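Local coordinates for protein PTHB1 (PDB 4YD8) that forms the N-terminal seven-bladed beta-propeller of BBS9, a subunit of the BBSome coat complex thought to sort specific membrane proteins to primary cilia, at residues Arg193-Leu198 with Tyr209-Leu214; Ser260-Phe265 with Leu275-Gln280. All coordinates share one frame; numbering follows the deposited sequence. Where two conformers were deposited one is given.

Contact 1: residues Arg193-Leu198 with Tyr209-Leu214; sequences RTDSFL and YKYQVL
The rings of Phe-197 and Tyr-211 lie side by side and point the same way. CE2 of Phe-197 comes in at the edge of the Tyr-211 ring, in its plane, 3.6 Å from Tyr-211 CD1; Gln-212 NE2 also lies in that plane, at the edge. At the edge of the Phe-197 ring, near its plane, Leu-214 CD1 packs 3.3 Å from Phe-197 CD2. Phe-147 meets both rings, edge-to-face with Phe-197 and obliquely with Tyr-211. The side chain of Phe-197 is about 7 Å from Gly-145, a residue critical for protein stability. The carboxylate of Asp-195, its plane 43° from the Tyr-211 ring, rests on the root of that side chain, with OD2 3.6 Å from Tyr-211 CB. Tyr-211 CG stands opposite its own backbone N (chi1 179°), which carries the ring alongside Phe-197. OD1 of Asp-195 is fixed by Tyr-190 OH and Gly-148 N, while a water joins OD2 to Gln-212 N.

Phe-197 and Tyr-209 form an antiparallel hydrogen-bonded pair, and the next bond, Tyr-211 N to Asp-195 O (3.0 Å), is almost straight at 173°. Ser-196 OG donates to Thr-194 O (2.8 Å), from above the carbonyl plane. In one of its two conformers Lys-210 doubles back, and NZ then donates to the same Thr-194 O at 2.8 Å, weakly to Asp-195 O, and to the water.

Asp-195 and Ser-196 form a G1 beta bulge opposite Ser-191, at the start of strand 196-200. Lys-210, which ends strand 205-210, is the N-cap residue of helix 211-216. That short helix leaves the hairpin and lays Tyr-211 and Leu-214 against strand 164-169 of the preceding propeller blade.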
ATOM      1  N   ARG A 193     -16.794  -0.024  -3.325  1.00 27.24           N
ATOM      2  CA  ARG A 193     -17.913   0.201  -4.236  1.00 30.90           C
ATOM      3  C   ARG A 193     -18.734  -1.070  -4.431  1.00 35.34           C
ATOM      4  O   ARG A 193     -19.961  -1.016  -4.535  1.00 36.88           O
ATOM      5  CB  ARG A 193     -17.422   0.722  -5.590  1.00 34.90           C
ATOM      6  N   THR A 194     -18.063  -2.215  -4.461  1.00 28.97           N
ATOM      7  CA  THR A 194     -18.775  -3.479  -4.640  1.00 31.10           C
ATOM      8  C   THR A 194     -18.834  -4.293  -3.351  1.00 32.43           C
ATOM      9  O   THR A 194     -19.324  -5.425  -3.360  1.00 33.56           O
ATOM     10  CB  THR A 194     -18.120  -4.337  -5.727  1.00 32.60           C
ATOM     11  OG1 THR A 194     -16.787  -4.654  -5.329  1.00 29.29           O
ATOM     12  CG2 THR A 194     -18.070  -3.571  -7.059  1.00 30.16           C
ATOM     13  N   ASP A 195     -18.331  -3.706  -2.269  1.00 31.04           N
ATOM     14  CA  ASP A 195     -18.190  -4.368  -0.966  1.00 29.18           C
ATOM     15  C   ASP A 195     -17.683  -5.803  -1.161  1.00 29.99           C
ATOM     16  O   ASP A 195     -18.342  -6.773  -0.778  1.00 30.66           O
ATOM     17  CB  ASP A 195     -19.521  -4.323  -0.193  1.00 29.05           C
ATOM     18  CG  ASP A 195     -19.390  -4.800   1.258  1.00 32.57           C
ATOM     19  OD1 ASP A 195     -18.323  -4.617   1.882  1.00 32.89           O
ATOM     20  OD2 ASP A 195     -20.365  -5.376   1.779  1.00 37.66           O
ATOM     21  N   SER A 196     -16.511  -5.921  -1.789  1.00 27.86           N
ATOM     22  CA  SER A 196     -15.936  -7.228  -2.104  1.00 26.91           C
ATOM     23  C   SER A 196     -14.437  -7.280  -1.860  1.00 28.30           C
ATOM     24  O   SER A 196     -13.754  -6.247  -1.850  1.00 25.48           O
ATOM     25  CB  SER A 196     -16.216  -7.613  -3.565  1.00 28.21           C
ATOM     26  OG  SER A 196     -17.604  -7.634  -3.840  1.00 31.42           O
ATOM     27  N   PHE A 197     -13.932  -8.497  -1.674  1.00 28.03           N
ATOM     28  CA  PHE A 197     -12.499  -8.744  -1.598  1.00 25.54           C
ATOM     29  C   PHE A 197     -11.996  -9.256  -2.933  1.00 27.02           C
ATOM     30  O   PHE A 197     -12.605 -10.138  -3.537  1.00 26.47           O
ATOM     31  CB  PHE A 197     -12.161  -9.762  -0.504  1.00 26.12           C
ATOM     32  CG  PHE A 197     -12.472  -9.282   0.885  1.00 28.22           C
ATOM     33  CD1 PHE A 197     -11.723  -8.275   1.467  1.00 28.90           C
ATOM     34  CD2 PHE A 197     -13.505  -9.841   1.606  1.00 34.87           C
ATOM     35  CE1 PHE A 197     -12.009  -7.830   2.748  1.00 27.46           C
ATOM     36  CE2 PHE A 197     -13.796  -9.402   2.897  1.00 34.76           C
ATOM     37  CZ  PHE A 197     -13.044  -8.388   3.456  1.00 28.13           C
ATOM     38  N   LEU A 198     -10.874  -8.712  -3.384  1.00 22.68           N
ATOM     39  CA  LEU A 198     -10.284  -9.149  -4.647  1.00 22.38           C
ATOM     40  C   LEU A 198      -8.941  -9.812  -4.391  1.00 30.14           C
ATOM     41  O   LEU A 198      -8.151  -9.352  -3.561  1.00 25.30           O
ATOM     42  CB  LEU A 198     -10.126  -7.954  -5.613  1.00 27.96           C
ATOM     43  CG  LEU A 198     -11.464  -7.609  -6.282  1.00 36.02           C
ATOM     44  CD1 LEU A 198     -12.408  -6.814  -5.372  1.00 33.87           C
ATOM     45  CD2 LEU A 198     -11.249  -6.894  -7.564  1.00 40.99           C
ATOM     46  N   TYR A 209     -14.887 -11.695  -4.229  1.00 27.18           N
ATOM     47  CA  TYR A 209     -15.798 -12.307  -3.266  1.00 30.54           C
ATOM     48  C   TYR A 209     -16.591 -11.247  -2.512  1.00 33.90           C
ATOM     49  O   TYR A 209     -16.003 -10.383  -1.873  1.00 28.05           O
ATOM     50  CB  TYR A 209     -15.025 -13.152  -2.250  1.00 33.36           C
ATOM     51  CG  TYR A 209     -14.288 -14.315  -2.849  1.00 30.84           C
ATOM     52  CD1 TYR A 209     -12.981 -14.175  -3.296  1.00 30.19           C
ATOM     53  CD2 TYR A 209     -14.902 -15.561  -2.975  1.00 32.71           C
ATOM     54  CE1 TYR A 209     -12.294 -15.240  -3.854  1.00 34.56           C
ATOM     55  CE2 TYR A 209     -14.220 -16.639  -3.538  1.00 37.53           C
ATOM     56  CZ  TYR A 209     -12.912 -16.465  -3.976  1.00 36.29           C
ATOM     57  OH  TYR A 209     -12.209 -17.512  -4.534  1.00 39.39           O
ATOM     58  N   LYS A 210     -17.915 -11.327  -2.566  1.00 32.67           N
ATOM     59  CA  LYS A 210     -18.770 -10.410  -1.818  0.52 35.27           C
ATOM     60  C   LYS A 210     -18.593 -10.594  -0.318  1.00 36.34           C
ATOM     61  O   LYS A 210     -18.583 -11.729   0.179  1.00 33.77           O
ATOM     62  CB  LYS A 210     -20.240 -10.609  -2.191  0.52 38.76           C
ATOM     63  CG  LYS A 210     -20.568 -10.301  -3.642  0.52 41.82           C
ATOM     64  CD  LYS A 210     -21.804  -9.414  -3.752  0.52 46.25           C
ATOM     65  CE  LYS A 210     -21.443  -7.923  -3.715  0.52 43.49           C
ATOM     66  NZ  LYS A 210     -20.998  -7.408  -2.377  0.52 37.99           N
ATOM     67  N   TYR A 211     -18.454  -9.483   0.406  1.00 30.91           N
ATOM     68  CA  TYR A 211     -18.291  -9.543   1.855  1.00 32.17           C
ATOM     69  C   TYR A 211     -19.418 -10.304   2.559  1.00 34.50           C
ATOM     70  O   TYR A 211     -19.162 -11.130   3.442  1.00 38.90           O
ATOM     71  CB  TYR A 211     -18.206  -8.139   2.453  1.00 31.46           C
ATOM     72  CG  TYR A 211     -18.071  -8.172   3.957  1.00 33.03           C
ATOM     73  CD1 TYR A 211     -16.880  -8.564   4.548  1.00 35.19           C
ATOM     74  CD2 TYR A 211     -19.128  -7.823   4.780  1.00 34.55           C
ATOM     75  CE1 TYR A 211     -16.738  -8.603   5.912  1.00 34.64           C
ATOM     76  CE2 TYR A 211     -18.994  -7.857   6.160  1.00 44.06           C
ATOM     77  CZ  TYR A 211     -17.790  -8.248   6.716  1.00 38.38           C
ATOM     78  OH  TYR A 211     -17.633  -8.293   8.078  1.00 50.04           O
ATOM     79  N   GLN A 212     -20.662 -10.025   2.183  1.00 34.99           N
ATOM     80  CA  GLN A 212     -21.786 -10.667   2.867  1.00 38.44           C
ATOM     81  C   GLN A 212     -21.855 -12.156   2.554  1.00 43.52           C
ATOM     82  O   GLN A 212     -22.236 -12.950   3.411  1.00 46.55           O
ATOM     83  CB  GLN A 212     -23.109  -9.987   2.511  1.00 47.09           C
ATOM     84  CG  GLN A 212     -23.201  -8.527   2.981  1.00 57.24           C
ATOM     85  CD  GLN A 212     -23.157  -8.363   4.502  1.00 62.94           C
ATOM     86  OE1 GLN A 212     -23.353  -9.319   5.258  1.00 65.98           O
ATOM     87  NE2 GLN A 212     -22.901  -7.139   4.952  1.00 59.57           N
ATOM     88  N   VAL A 213     -21.467 -12.537   1.339  1.00 40.22           N
ATOM     89  CA  VAL A 213     -21.387 -13.948   0.985  1.00 44.67           C
ATOM     90  C   VAL A 213     -20.333 -14.628   1.853  1.00 45.45           C
ATOM     91  O   VAL A 213     -20.559 -15.715   2.374  1.00 47.28           O
ATOM     92  CB  VAL A 213     -21.063 -14.144  -0.509  1.00 45.71           C
ATOM     93  CG1 VAL A 213     -20.641 -15.582  -0.787  1.00 45.58           C
ATOM     94  CG2 VAL A 213     -22.258 -13.763  -1.352  1.00 43.57           C
ATOM     95  N   LEU A 214     -19.190 -13.976   2.025  1.00 41.03           N
ATOM     96  CA  LEU A 214     -18.170 -14.455   2.957  1.00 38.06           C
ATOM     97  C   LEU A 214     -18.712 -14.573   4.371  1.00 40.41           C
ATOM     98  O   LEU A 214     -18.573 -15.611   5.012  1.00 45.38           O
ATOM     99  CB  LEU A 214     -16.958 -13.517   2.956  1.00 38.60           C
ATOM    100  CG  LEU A 214     -15.876 -13.922   1.964  1.00 50.80           C
ATOM    101  CD1 LEU A 214     -15.029 -12.733   1.611  1.00 51.97           C
ATOM    102  CD2 LEU A 214     -15.018 -15.004   2.575  1.00 56.99           C
TER
HETATM  103  O   HOH W   1     -21.341  -7.731   0.424  1.00 40.84           O

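Contact 2: residues Ser260-Phe265 with Leu275-Gln280; sequences SASSVF and LKDNGQ
Val-264 and Leu-275 form an antiparallel hydrogen-bonded pair near the open end of a hairpin, in the middle two strands of a four-stranded propeller blade. Leu-275 N donates to Val-264 O at 2.8 Å and Val-264 N to Leu-275 O at 3.0 Å, both bonds nearly straight. The two side chains lie on the same face of the blade, their CB atoms 3.9 Å apart, and the Leu-275 side chain passes alongside Val-264 O. Val-264 also packs on Ile-252 of strand 249-255, and Leu-275 on Ile-281 of strand 281-286.

Past the pair the chains meet at Asp-277, the second residue of a type I turn from Lys-276 to Gly-279. Its CG lies opposite the carbonyl carbon (chi1 -71°), swinging the carboxylate across to Ser-262, where OD1 and OD2 both press on CB, OD1 at 3.1 Å. OD1 also comes within 2.8 Å of Ser-262 O, but both are acceptors and form no hydrogen bond; Ser-262 O accepts from Arg-282 NH2, whose charge may ease the approach of the two acceptors. With an alanine in place of Asp-277 the carboxylate is gone, and a gap would probably open between the turn and Ser-262 CB.

The turn is closed by Gly-279 N bonding to Lys-276 O, and Asn-278 OD1 accepts from Gln-280 N in an Asx turn. Between the two chains a water completes the contact: Asp-277 N donates to it at 2.9 Å, and the water in turn donates to Ser-262 O.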
ATOM      1  N   SER A 260     -15.139   9.303 -10.291  1.00 69.58           N
ATOM      2  CA  SER A 260     -16.138   8.668  -9.441  1.00 74.67           C
ATOM      3  C   SER A 260     -16.318   7.179  -9.754  1.00 82.26           C
ATOM      4  O   SER A 260     -16.788   6.418  -8.908  1.00 89.45           O
ATOM      5  CB  SER A 260     -17.477   9.390  -9.577  1.00 77.29           C
ATOM      6  OG  SER A 260     -18.482   8.747  -8.813  1.00 79.09           O
ATOM      7  N   ALA A 261     -15.947   6.767 -10.963  1.00 80.63           N
ATOM      8  CA  ALA A 261     -16.121   5.376 -11.385  1.00 82.53           C
ATOM      9  C   ALA A 261     -14.935   4.511 -10.967  1.00 73.88           C
ATOM     10  O   ALA A 261     -13.791   4.778 -11.345  1.00 81.84           O
ATOM     11  CB  ALA A 261     -16.326   5.297 -12.889  1.00 89.48           C
ATOM     12  N   SER A 262     -15.226   3.463 -10.202  1.00 58.23           N
ATOM     13  CA  SER A 262     -14.204   2.643  -9.553  1.00 58.35           C
ATOM     14  C   SER A 262     -13.442   1.729 -10.529  1.00 59.01           C
ATOM     15  O   SER A 262     -13.998   1.264 -11.533  1.00 65.30           O
ATOM     16  CB  SER A 262     -14.859   1.807  -8.443  1.00 62.96           C
ATOM     17  OG  SER A 262     -13.902   1.298  -7.532  1.00 65.07           O
ATOM     18  N   SER A 263     -12.166   1.482 -10.235  1.00 40.32           N
ATOM     19  CA  SER A 263     -11.348   0.625 -11.085  1.00 35.88           C
ATOM     20  C   SER A 263     -10.471  -0.326 -10.281  1.00 30.91           C
ATOM     21  O   SER A 263      -9.870   0.047  -9.267  1.00 31.10           O
ATOM     22  CB  SER A 263     -10.454   1.459 -12.005  1.00 43.69           C
ATOM     23  OG  SER A 263     -11.191   2.098 -13.029  1.00 43.72           O
ATOM     24  N   VAL A 264     -10.393  -1.557 -10.762  1.00 26.35           N
ATOM     25  CA  VAL A 264      -9.519  -2.566 -10.193  1.00 26.19           C
ATOM     26  C   VAL A 264      -8.237  -2.644 -11.005  1.00 28.17           C
ATOM     27  O   VAL A 264      -8.262  -3.084 -12.147  1.00 30.79           O
ATOM     28  CB  VAL A 264     -10.187  -3.953 -10.195  1.00 25.24           C
ATOM     29  CG1 VAL A 264      -9.242  -4.982  -9.619  1.00 26.05           C
ATOM     30  CG2 VAL A 264     -11.502  -3.906  -9.421  1.00 31.13           C
ATOM     31  N   PHE A 265      -7.114  -2.204 -10.453  1.00 21.60           N
ATOM     32  CA  PHE A 265      -5.879  -2.304 -11.231  1.00 22.01           C
ATOM     33  C   PHE A 265      -5.103  -3.531 -10.810  1.00 22.14           C
ATOM     34  O   PHE A 265      -4.970  -3.800  -9.611  1.00 23.84           O
ATOM     35  CB  PHE A 265      -5.032  -1.048 -11.070  1.00 21.70           C
ATOM     36  CG  PHE A 265      -5.587   0.128 -11.799  1.00 25.31           C
ATOM     37  CD1 PHE A 265      -6.594   0.895 -11.238  1.00 30.18           C
ATOM     38  CD2 PHE A 265      -5.126   0.447 -13.059  1.00 28.80           C
ATOM     39  CE1 PHE A 265      -7.110   1.986 -11.929  1.00 32.54           C
ATOM     40  CE2 PHE A 265      -5.631   1.535 -13.736  1.00 33.16           C
ATOM     41  CZ  PHE A 265      -6.630   2.284 -13.176  1.00 27.50           C
ATOM     42  N   LEU A 275      -9.513  -3.092 -14.634  1.00 23.06           N
ATOM     43  CA  LEU A 275     -10.808  -3.779 -14.706  1.00 23.50           C
ATOM     44  C   LEU A 275     -11.956  -2.906 -14.237  1.00 30.64           C
ATOM     45  O   LEU A 275     -11.789  -2.076 -13.328  1.00 30.32           O
ATOM     46  CB  LEU A 275     -10.787  -5.055 -13.853  1.00 26.33           C
ATOM     47  CG  LEU A 275      -9.571  -5.963 -13.996  1.00 26.51           C
ATOM     48  CD1 LEU A 275      -9.779  -7.230 -13.149  1.00 28.83           C
ATOM     49  CD2 LEU A 275      -9.304  -6.329 -15.458  1.00 29.13           C
ATOM     50  N   LYS A 276     -13.119  -3.085 -14.861  1.00 32.56           N
ATOM     51  CA  LYS A 276     -14.368  -2.544 -14.317  1.00 31.64           C
ATOM     52  C   LYS A 276     -14.694  -3.302 -13.043  1.00 31.77           C
ATOM     53  O   LYS A 276     -14.186  -4.407 -12.847  1.00 30.57           O
ATOM     54  CB  LYS A 276     -15.522  -2.670 -15.317  1.00 32.20           C
ATOM     55  CG  LYS A 276     -15.407  -1.725 -16.500  1.00 38.28           C
ATOM     56  CD  LYS A 276     -16.368  -2.097 -17.616  1.00 43.08           C
ATOM     57  CE  LYS A 276     -17.793  -2.223 -17.112  1.00 53.62           C
ATOM     58  NZ  LYS A 276     -18.202  -1.048 -16.294  1.00 63.50           N
ATOM     59  N   ASP A 277     -15.528  -2.698 -12.192  1.00 33.52           N
ATOM     60  CA  ASP A 277     -15.962  -3.292 -10.923  1.00 38.54           C
ATOM     61  C   ASP A 277     -16.559  -4.675 -11.089  1.00 35.52           C
ATOM     62  O   ASP A 277     -16.491  -5.491 -10.174  1.00 32.14           O
ATOM     63  CB  ASP A 277     -17.006  -2.402 -10.239  1.00 36.50           C
ATOM     64  CG  ASP A 277     -16.415  -1.131  -9.700  1.00 54.66           C
ATOM     65  OD1 ASP A 277     -15.286  -0.786 -10.108  1.00 69.00           O
ATOM     66  OD2 ASP A 277     -17.080  -0.476  -8.877  1.00 56.72           O
ATOM     67  N   ASN A 278     -17.175  -4.910 -12.244  1.00 34.32           N
ATOM     68  CA  ASN A 278     -17.910  -6.145 -12.495  1.00 32.36           C
ATOM     69  C   ASN A 278     -16.999  -7.215 -13.085  1.00 35.99           C
ATOM     70  O   ASN A 278     -17.445  -8.312 -13.457  1.00 31.52           O
ATOM     71  CB  ASN A 278     -19.095  -5.874 -13.427  1.00 32.95           C
ATOM     72  CG  ASN A 278     -18.664  -5.533 -14.850  1.00 36.83           C
ATOM     73  OD1 ASN A 278     -17.477  -5.332 -15.131  1.00 34.61           O
ATOM     74  ND2 ASN A 278     -19.633  -5.468 -15.757  1.00 43.09           N
ATOM     75  N   GLY A 279     -15.722  -6.870 -13.213  1.00 36.24           N
ATOM     76  CA  GLY A 279     -14.729  -7.833 -13.634  1.00 33.20           C
ATOM     77  C   GLY A 279     -14.371  -7.827 -15.108  1.00 32.75           C
ATOM     78  O   GLY A 279     -13.525  -8.602 -15.529  1.00 35.07           O
ATOM     79  N   GLN A 280     -14.993  -6.960 -15.899  1.00 31.63           N
ATOM     80  CA  GLN A 280     -14.647  -6.904 -17.321  1.00 30.55           C
ATOM     81  C   GLN A 280     -13.405  -6.056 -17.486  1.00 28.44           C
ATOM     82  O   GLN A 280     -13.200  -5.100 -16.760  1.00 27.22           O
ATOM     83  CB  GLN A 280     -15.775  -6.319 -18.173  1.00 34.40           C
ATOM     84  CG  GLN A 280     -17.091  -7.066 -18.142  1.00 43.35           C
ATOM     85  CD  GLN A 280     -18.167  -6.320 -18.920  1.00 57.33           C
ATOM     86  OE1 GLN A 280     -18.680  -5.288 -18.471  1.00 60.28           O
ATOM     87  NE2 GLN A 280     -18.497  -6.827 -20.099  1.00 59.68           N
TER
HETATM   88  O   HOH W   2     -15.815   0.098 -12.692  1.00 48.22           O

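Contact 1 comes first along the chain and closes before contact 2 opens. Each joins the two middle strands of its own four-stranded antiparallel sheet, 196-200 with 205-210 and 263-268 with 271-275, and the sheets are consecutive blades of the seven-bladed propeller. The contact centres are 14 Å apart, yet side chains meet across the blade boundary. Leu-198 CD2 packs 3.5 Å from Val-264 CG1, Thr-194 CG2 lies 3.6 Å from Asp-277 CB, and Arg-193, modelled only to CB, touches Ser-262 CB and Asp-277 OD2. The loop leading into the hairpin of contact 1 thus rests on the turn of contact 2, joining neighbouring blades of this BBSome subunit by side-chain packing.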